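Local coordinates for lipoate-protein ligase, putative (Streptococcus pneumoniae, PDB 1VQZ) that is a putative lipoate-protein ligase that pairs a catalytic domain of the lipoyl ligase A/B type with a smaller C-terminal domain, at residues Tyr309-Ile323 with Gly329-Gly341. Numbering follows the deposited sequence.
Sequences YEREDVLKALKTIDI and GISREEIAEAVVG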
ATOM      1  N   TYR A 309       4.074 -31.602  -0.601  1.00 29.23           N
ATOM      2  CA  TYR A 309       4.278 -30.886   0.640  1.00 28.74           C
ATOM      3  C   TYR A 309       5.571 -31.349   1.346  1.00 30.98           C
ATOM      4  O   TYR A 309       5.550 -32.032   2.392  1.00 31.10           O
ATOM      5  CB  TYR A 309       3.071 -31.079   1.558  1.00 31.96           C
ATOM      6  CG  TYR A 309       3.033 -30.072   2.651  1.00 28.21           C
ATOM      7  CD1 TYR A 309       3.011 -28.689   2.348  1.00 29.06           C
ATOM      8  CD2 TYR A 309       3.015 -30.456   3.983  1.00 34.78           C
ATOM      9  CE1 TYR A 309       2.970 -27.739   3.339  1.00 29.27           C
ATOM     10  CE2 TYR A 309       2.981 -29.518   4.977  1.00 41.12           C
ATOM     11  CZ  TYR A 309       2.967 -28.149   4.658  1.00 39.12           C
ATOM     12  OH  TYR A 309       2.943 -27.224   5.665  1.00 32.93           O
ATOM     13  N   GLU A 310       6.676 -30.980   0.707  1.00 29.35           N
ATOM     14  CA  GLU A 310       8.003 -31.246   1.144  1.00 33.11           C
ATOM     15  C   GLU A 310       8.827 -30.038   0.782  1.00 33.10           C
ATOM     16  O   GLU A 310       8.668 -29.484  -0.310  1.00 27.46           O
ATOM     17  CB  GLU A 310       8.580 -32.444   0.375  1.00 33.62           C
ATOM     18  CG  GLU A 310       7.862 -33.767   0.622  1.00 42.53           C
ATOM     19  CD  GLU A 310       8.129 -34.365   2.005  1.00 46.33           C
ATOM     20  OE1 GLU A 310       9.011 -33.849   2.727  1.00 44.48           O
ATOM     21  OE2 GLU A 310       7.455 -35.367   2.346  1.00 45.31           O
ATOM     22  N   ARG A 311       9.711 -29.637   1.697  1.00 36.20           N
ATOM     23  CA  ARG A 311      10.582 -28.459   1.518  1.00 34.78           C
ATOM     24  C   ARG A 311      11.265 -28.457   0.159  1.00 30.69           C
ATOM     25  O   ARG A 311      11.222 -27.465  -0.541  1.00 35.45           O
ATOM     26  CB  ARG A 311      11.652 -28.413   2.631  1.00 36.79           C
ATOM     27  CG  ARG A 311      12.439 -27.081   2.740  1.00 39.39           C
ATOM     28  CD  ARG A 311      11.589 -25.948   3.441  1.00 42.95           C
ATOM     29  NE  ARG A 311      11.456 -26.139   4.890  1.00 34.97           N
ATOM     30  CZ  ARG A 311      12.340 -25.737   5.809  1.00 49.70           C
ATOM     31  NH1 ARG A 311      13.449 -25.090   5.467  1.00 53.66           N
ATOM     32  NH2 ARG A 311      12.109 -25.965   7.101  1.00 48.11           N
ATOM     33  N   GLU A 312      11.858 -29.576  -0.240  1.00 32.32           N
ATOM     34  CA  GLU A 312      12.578 -29.631  -1.524  1.00 34.31           C
ATOM     35  C   GLU A 312      11.697 -29.271  -2.716  1.00 35.22           C
ATOM     36  O   GLU A 312      12.127 -28.552  -3.623  1.00 34.41           O
ATOM     37  CB  GLU A 312      13.172 -31.010  -1.777  1.00 33.15           C
ATOM     38  N   ASP A 313      10.467 -29.785  -2.729  1.00 34.35           N
ATOM     39  CA  ASP A 313       9.618 -29.623  -3.913  1.00 33.55           C
ATOM     40  C   ASP A 313       9.050 -28.239  -3.932  1.00 29.50           C
ATOM     41  O   ASP A 313       8.857 -27.659  -4.983  1.00 26.96           O
ATOM     42  CB  ASP A 313       8.499 -30.684  -3.968  1.00 31.28           C
ATOM     43  CG  ASP A 313       9.038 -32.104  -4.014  1.00 37.99           C
ATOM     44  OD1 ASP A 313       9.465 -32.619  -2.956  1.00 41.96           O
ATOM     45  OD2 ASP A 313       9.001 -32.724  -5.093  1.00 46.41           O
ATOM     46  N   VAL A 314       8.739 -27.723  -2.741  1.00 31.63           N
ATOM     47  CA  VAL A 314       8.217 -26.366  -2.617  1.00 29.46           C
ATOM     48  C   VAL A 314       9.266 -25.375  -3.101  1.00 31.56           C
ATOM     49  O   VAL A 314       8.958 -24.450  -3.896  1.00 28.88           O
ATOM     50  CB  VAL A 314       7.753 -26.049  -1.172  1.00 31.53           C
ATOM     51  CG1 VAL A 314       7.613 -24.544  -0.930  1.00 34.88           C
ATOM     52  CG2 VAL A 314       6.432 -26.811  -0.845  1.00 30.40           C
ATOM     53  N   LEU A 315      10.496 -25.563  -2.625  1.00 29.28           N
ATOM     54  CA  LEU A 315      11.620 -24.710  -3.031  1.00 32.10           C
ATOM     55  C   LEU A 315      11.836 -24.718  -4.550  1.00 30.70           C
ATOM     56  O   LEU A 315      12.001 -23.654  -5.183  1.00 31.21           O
ATOM     57  CB  LEU A 315      12.906 -25.126  -2.303  1.00 31.22           C
ATOM     58  CG  LEU A 315      14.100 -24.197  -2.580  1.00 35.21           C
ATOM     59  CD1 LEU A 315      13.786 -22.726  -2.271  1.00 35.43           C
ATOM     60  CD2 LEU A 315      15.348 -24.646  -1.831  1.00 35.47           C
ATOM     61  N   LYS A 316      11.853 -25.914  -5.121  1.00 31.62           N
ATOM     62  CA  LYS A 316      11.989 -26.097  -6.568  1.00 32.45           C
ATOM     63  C   LYS A 316      10.931 -25.286  -7.354  1.00 30.36           C
ATOM     64  O   LYS A 316      11.238 -24.589  -8.316  1.00 28.21           O
ATOM     65  CB  LYS A 316      11.922 -27.596  -6.884  1.00 32.35           C
ATOM     66  CG  LYS A 316      12.426 -27.978  -8.210  1.00 39.47           C
ATOM     67  CD  LYS A 316      12.994 -29.408  -8.238  1.00 49.19           C
ATOM     68  CE  LYS A 316      13.365 -29.816  -9.680  1.00 48.96           C
ATOM     69  NZ  LYS A 316      14.455 -30.869  -9.740  1.00 50.20           N
ATOM     70  N   ALA A 317       9.690 -25.329  -6.886  1.00 27.44           N
ATOM     71  CA  ALA A 317       8.604 -24.554  -7.474  1.00 27.57           C
ATOM     72  C   ALA A 317       8.862 -23.048  -7.355  1.00 25.82           C
ATOM     73  O   ALA A 317       8.616 -22.244  -8.304  1.00 27.33           O
ATOM     74  CB  ALA A 317       7.241 -24.902  -6.802  1.00 27.84           C
ATOM     75  N   LEU A 318       9.379 -22.645  -6.213  1.00 27.13           N
ATOM     76  CA  LEU A 318       9.622 -21.230  -5.998  1.00 28.71           C
ATOM     77  C   LEU A 318      10.751 -20.687  -6.885  1.00 29.33           C
ATOM     78  O   LEU A 318      10.782 -19.477  -7.222  1.00 29.35           O
ATOM     79  CB  LEU A 318       9.886 -20.941  -4.539  1.00 27.01           C
ATOM     80  CG  LEU A 318       8.703 -21.102  -3.564  1.00 31.77           C
ATOM     81  CD1 LEU A 318       9.241 -20.918  -2.124  1.00 27.77           C
ATOM     82  CD2 LEU A 318       7.611 -20.098  -3.857  1.00 35.53           C
ATOM     83  N   LYS A 319      11.694 -21.553  -7.235  1.00 30.09           N
ATOM     84  CA  LYS A 319      12.785 -21.182  -8.160  1.00 26.61           C
ATOM     85  C   LYS A 319      12.328 -21.122  -9.628  1.00 26.54           C
ATOM     86  O   LYS A 319      13.158 -20.872 -10.500  1.00 31.33           O
ATOM     87  CB  LYS A 319      13.995 -22.123  -8.037  1.00 25.92           C
ATOM     88  CG  LYS A 319      14.422 -22.366  -6.619  1.00 25.44           C
ATOM     89  CD  LYS A 319      15.744 -22.954  -6.394  1.00 33.27           C
ATOM     90  CE  LYS A 319      16.784 -21.872  -6.080  1.00 48.10           C
ATOM     91  NZ  LYS A 319      16.288 -20.830  -5.088  1.00 42.61           N
ATOM     92  N   THR A 320      11.040 -21.338  -9.904  1.00 26.62           N
ATOM     93  CA  THR A 320      10.481 -21.159 -11.256  1.00 29.47           C
ATOM     94  C   THR A 320       9.793 -19.790 -11.416  1.00 30.59           C
ATOM     95  O   THR A 320       9.207 -19.505 -12.461  1.00 30.36           O
ATOM     96  CB  THR A 320       9.480 -22.264 -11.659  1.00 27.72           C
ATOM     97  OG1 THR A 320       8.297 -22.154 -10.865  1.00 34.20           O
ATOM     98  CG2 THR A 320      10.071 -23.627 -11.499  1.00 26.79           C
ATOM     99  N   ILE A 321       9.890 -18.950 -10.394  1.00 29.85           N
ATOM    100  CA  ILE A 321       9.290 -17.602 -10.434  1.00 30.14           C
ATOM    101  C   ILE A 321      10.221 -16.580  -9.843  1.00 28.83           C
ATOM    102  O   ILE A 321      11.108 -16.931  -9.079  1.00 30.84           O
ATOM    103  CB  ILE A 321       7.953 -17.563  -9.665  1.00 28.96           C
ATOM    104  CG1 ILE A 321       8.153 -17.955  -8.183  1.00 34.65           C
ATOM    105  CG2 ILE A 321       6.957 -18.472 -10.369  1.00 33.22           C
ATOM    106  CD1 ILE A 321       7.186 -17.365  -7.247  1.00 35.41           C
ATOM    107  N   ASP A 322      10.009 -15.322 -10.224  1.00 30.18           N
ATOM    108  CA  ASP A 322      10.680 -14.181  -9.641  1.00 29.81           C
ATOM    109  C   ASP A 322      10.109 -13.791  -8.271  1.00 30.46           C
ATOM    110  O   ASP A 322       9.119 -13.055  -8.156  1.00 29.81           O
ATOM    111  CB  ASP A 322      10.594 -13.010 -10.605  1.00 32.36           C
ATOM    112  CG  ASP A 322      11.462 -11.848 -10.194  1.00 32.09           C
ATOM    113  OD1 ASP A 322      12.099 -11.901  -9.112  1.00 37.76           O
ATOM    114  OD2 ASP A 322      11.487 -10.888 -10.971  1.00 31.70           O
ATOM    115  N   ILE A 323      10.803 -14.229  -7.236  1.00 29.60           N
ATOM    116  CA  ILE A 323      10.310 -14.126  -5.881  1.00 33.26           C
ATOM    117  C   ILE A 323      10.261 -12.663  -5.447  1.00 30.87           C
ATOM    118  O   ILE A 323       9.416 -12.279  -4.586  1.00 33.44           O
ATOM    119  CB  ILE A 323      11.171 -14.971  -4.869  1.00 32.21           C
ATOM    120  CG1 ILE A 323      10.418 -15.205  -3.558  1.00 33.90           C
ATOM    121  CG2 ILE A 323      12.521 -14.306  -4.595  1.00 35.27           C
ATOM    122  CD1 ILE A 323       9.247 -16.195  -3.659  1.00 32.05           C
ATOM    123  N   GLY A 329      12.808  -8.627  -0.054  1.00 30.69           N
ATOM    124  CA  GLY A 329      13.741  -8.898   1.028  1.00 32.11           C
ATOM    125  C   GLY A 329      13.661 -10.243   1.707  1.00 32.94           C
ATOM    126  O   GLY A 329      14.357 -10.488   2.708  1.00 36.25           O
ATOM    127  N   ILE A 330      12.838 -11.130   1.176  1.00 32.92           N
ATOM    128  CA  ILE A 330      12.688 -12.485   1.715  1.00 32.35           C
ATOM    129  C   ILE A 330      12.988 -13.491   0.623  1.00 31.35           C
ATOM    130  O   ILE A 330      12.492 -13.356  -0.500  1.00 31.63           O
ATOM    131  CB  ILE A 330      11.259 -12.703   2.284  1.00 31.67           C
ATOM    132  CG1 ILE A 330      10.861 -11.522   3.175  1.00 37.22           C
ATOM    133  CG2 ILE A 330      11.176 -14.054   3.078  1.00 37.36           C
ATOM    134  CD1 ILE A 330       9.429 -11.620   3.736  1.00 30.45           C
ATOM    135  N   SER A 331      13.807 -14.484   0.966  1.00 33.94           N
ATOM    136  CA  SER A 331      14.324 -15.469   0.011  1.00 32.61           C
ATOM    137  C   SER A 331      13.352 -16.600  -0.253  1.00 33.44           C
ATOM    138  O   SER A 331      12.394 -16.833   0.533  1.00 29.12           O
ATOM    139  CB  SER A 331      15.677 -16.027   0.479  1.00 31.97           C
ATOM    140  OG  SER A 331      15.576 -16.952   1.545  1.00 33.92           O
ATOM    141  N   ARG A 332      13.617 -17.326  -1.344  1.00 33.28           N
ATOM    142  CA  ARG A 332      12.843 -18.532  -1.681  1.00 34.78           C
ATOM    143  C   ARG A 332      12.959 -19.599  -0.601  1.00 34.17           C
ATOM    144  O   ARG A 332      11.986 -20.273  -0.274  1.00 36.22           O
ATOM    145  CB  ARG A 332      13.292 -19.124  -3.016  1.00 35.35           C
ATOM    146  CG  ARG A 332      12.926 -18.271  -4.217  1.00 33.83           C
ATOM    147  CD  ARG A 332      13.588 -18.783  -5.509  1.00 34.81           C
ATOM    148  NE  ARG A 332      13.235 -17.922  -6.635  1.00 28.86           N
ATOM    149  CZ  ARG A 332      13.855 -16.779  -6.915  1.00 32.59           C
ATOM    150  NH1 ARG A 332      14.909 -16.406  -6.194  1.00 25.23           N
ATOM    151  NH2 ARG A 332      13.461 -16.035  -7.944  1.00 35.73           N
ATOM    152  N   GLU A 333      14.164 -19.726  -0.058  1.00 34.34           N
ATOM    153  CA  GLU A 333      14.453 -20.652   1.032  1.00 33.03           C
ATOM    154  C   GLU A 333      13.630 -20.285   2.262  1.00 30.92           C
ATOM    155  O   GLU A 333      13.107 -21.158   2.948  1.00 29.89           O
ATOM    156  CB  GLU A 333      15.936 -20.661   1.387  1.00 31.27           C
ATOM    157  CG  GLU A 333      16.831 -21.300   0.370  1.00 32.00           C
ATOM    158  CD  GLU A 333      17.119 -20.431  -0.837  1.00 31.33           C
ATOM    159  OE1 GLU A 333      16.756 -19.240  -0.875  1.00 34.02           O
ATOM    160  OE2 GLU A 333      17.741 -20.967  -1.751  1.00 39.14           O
ATOM    161  N   GLU A 334      13.552 -19.001   2.536  1.00 30.95           N
ATOM    162  CA  GLU A 334      12.764 -18.515   3.651  1.00 32.24           C
ATOM    163  C   GLU A 334      11.269 -18.750   3.410  1.00 32.11           C
ATOM    164  O   GLU A 334      10.576 -19.164   4.312  1.00 34.46           O
ATOM    165  CB  GLU A 334      13.078 -17.030   3.922  1.00 29.21           C
ATOM    166  CG  GLU A 334      14.421 -16.794   4.615  1.00 34.39           C
ATOM    167  CD  GLU A 334      14.866 -15.326   4.672  1.00 35.81           C
ATOM    168  OE1 GLU A 334      14.701 -14.547   3.693  1.00 33.94           O
ATOM    169  OE2 GLU A 334      15.441 -14.952   5.709  1.00 35.64           O
ATOM    170  N   ILE A 335      10.755 -18.436   2.221  1.00 32.25           N
ATOM    171  CA  ILE A 335       9.349 -18.695   1.920  1.00 29.45           C
ATOM    172  C   ILE A 335       9.012 -20.182   1.980  1.00 30.78           C
ATOM    173  O   ILE A 335       7.986 -20.552   2.588  1.00 34.61           O
ATOM    174  CB  ILE A 335       8.912 -18.080   0.543  1.00 31.44           C
ATOM    175  CG1 ILE A 335       8.997 -16.566   0.610  1.00 33.18           C
ATOM    176  CG2 ILE A 335       7.490 -18.474   0.180  1.00 29.69           C
ATOM    177  CD1 ILE A 335       8.142 -15.964   1.701  1.00 30.19           C
ATOM    178  N   ALA A 336       9.880 -21.044   1.421  1.00 32.00           N
ATOM    179  CA  ALA A 336       9.700 -22.499   1.545  1.00 31.69           C
ATOM    180  C   ALA A 336       9.548 -22.925   2.999  1.00 30.74           C
ATOM    181  O   ALA A 336       8.708 -23.781   3.337  1.00 30.26           O
ATOM    182  CB  ALA A 336      10.849 -23.248   0.928  1.00 34.41           C
ATOM    183  N   GLU A 337      10.374 -22.336   3.856  1.00 33.27           N
ATOM    184  CA  GLU A 337      10.356 -22.657   5.283  1.00 32.34           C
ATOM    185  C   GLU A 337       9.012 -22.244   5.920  1.00 31.70           C
ATOM    186  O   GLU A 337       8.421 -22.993   6.677  1.00 31.47           O
ATOM    187  CB  GLU A 337      11.537 -21.995   5.986  1.00 30.28           C
ATOM    188  CG  GLU A 337      11.720 -22.436   7.412  1.00 35.17           C
ATOM    189  CD  GLU A 337      12.938 -21.799   8.101  1.00 41.52           C
ATOM    190  OE1 GLU A 337      13.651 -20.967   7.470  1.00 47.49           O
ATOM    191  OE2 GLU A 337      13.158 -22.143   9.288  1.00 46.80           O
ATOM    192  N   ALA A 338       8.516 -21.077   5.553  1.00 35.10           N
ATOM    193  CA  ALA A 338       7.162 -20.637   5.957  1.00 36.09           C
ATOM    194  C   ALA A 338       6.071 -21.638   5.483  1.00 35.72           C
ATOM    195  O   ALA A 338       5.160 -22.003   6.232  1.00 32.59           O
ATOM    196  CB  ALA A 338       6.894 -19.247   5.431  1.00 35.52           C
ATOM    197  N   VAL A 339       6.197 -22.114   4.251  1.00 32.42           N
ATOM    198  CA  VAL A 339       5.198 -23.013   3.693  1.00 31.32           C
ATOM    199  C   VAL A 339       5.226 -24.374   4.371  1.00 31.32           C
ATOM    200  O   VAL A 339       4.178 -24.954   4.653  1.00 31.06           O
ATOM    201  CB  VAL A 339       5.368 -23.139   2.126  1.00 33.36           C
ATOM    202  CG1 VAL A 339       4.425 -24.214   1.541  1.00 34.98           C
ATOM    203  CG2 VAL A 339       5.056 -21.805   1.449  1.00 28.03           C
ATOM    204  N   VAL A 340       6.419 -24.903   4.613  1.00 32.85           N
ATOM    205  CA  VAL A 340       6.543 -26.300   5.079  1.00 32.55           C
ATOM    206  C   VAL A 340       7.749 -26.533   5.992  1.00 33.91           C
ATOM    207  O   VAL A 340       8.813 -26.042   5.742  1.00 33.59           O
ATOM    208  CB  VAL A 340       6.489 -27.307   3.885  1.00 31.15           C
ATOM    209  CG1 VAL A 340       7.570 -27.017   2.840  1.00 32.45           C
ATOM    210  CG2 VAL A 340       6.585 -28.745   4.349  1.00 37.17           C
ATOM    211  N   GLY A 341       7.556 -27.318   7.040  1.00 37.85           N
ATOM    212  CA  GLY A 341       8.643 -27.661   7.972  1.00 45.75           C
ATOM    213  C   GLY A 341       9.656 -28.623   7.340  1.00 51.45           C
ATOM    214  O   GLY A 341      10.770 -28.875   7.855  1.00 53.98           O
ATOM    215  OXT GLY A 341       9.374 -29.193   6.272  1.00 55.27           O
TER
HETATM  216  O   HOH W   1       4.880 -28.132   7.939  1.00 43.08           O
HETATM  217  O   HOH W   2       9.567 -30.719   4.373  1.00 36.59           O
HETATM  218  O   HOH W   3      14.179 -23.880   2.733  1.00 46.96           O
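The carbonyl oxygen of Ile321 is gripped by the guanidinium of Arg332, whose NH2 donates to it at 2.8 Å along a nearly straight path (164°) in the carbonyl plane, while NE adds a weak second bond. Arg332 NE also donates to Leu318 O at 3.0 Å, from above that carbonyl's plane. Both oxygens lie at the guanidinium edge, which fixes its rotation and ties it to the turn Leu318-Ile321 that ends helix 311-318. An extended chain from CG to NE carries the group there, and Ile323 CG2 lies over one face, 3.6 Å from Arg332 CZ. Nearby, Lys319 NZ makes a long salt bridge with Glu333 OE2.

Helices 311-318 and 332-339 run roughly antiparallel, at 135°, with axes 9.0 Å apart, and pack on one side of the sheet that includes strands 260-266, 269-278 and 281-289 in the C-terminal domain. Ala336 is a knob in the hole formed by Arg311, Val314, Leu315 and Leu318. Val314 and Val339 meet beside it and both also touch Ile282 of the sheet.

At the chain's C-terminal end, Tyr309 OH donates to Val339 O (2.8 Å), and Val340 CG2 makes a CH-pi contact over the ring's centre. Arg311, its chain bent at chi2 and chi3, folds its guanidinium over Glu337, whose CA lies over one face. Arg311 NE donates to Val340 O at 2.8 Å, and Arg311 NH2 makes a weak bond to Gly341 O. Arg311 NE also forms a long salt bridge with Gly341 OXT (3.9 Å), and the positive charge would probably stabilise the terminal carboxylate. One water links Tyr309 OH to Gly341 N, another Arg311 NH1 to Glu333 O.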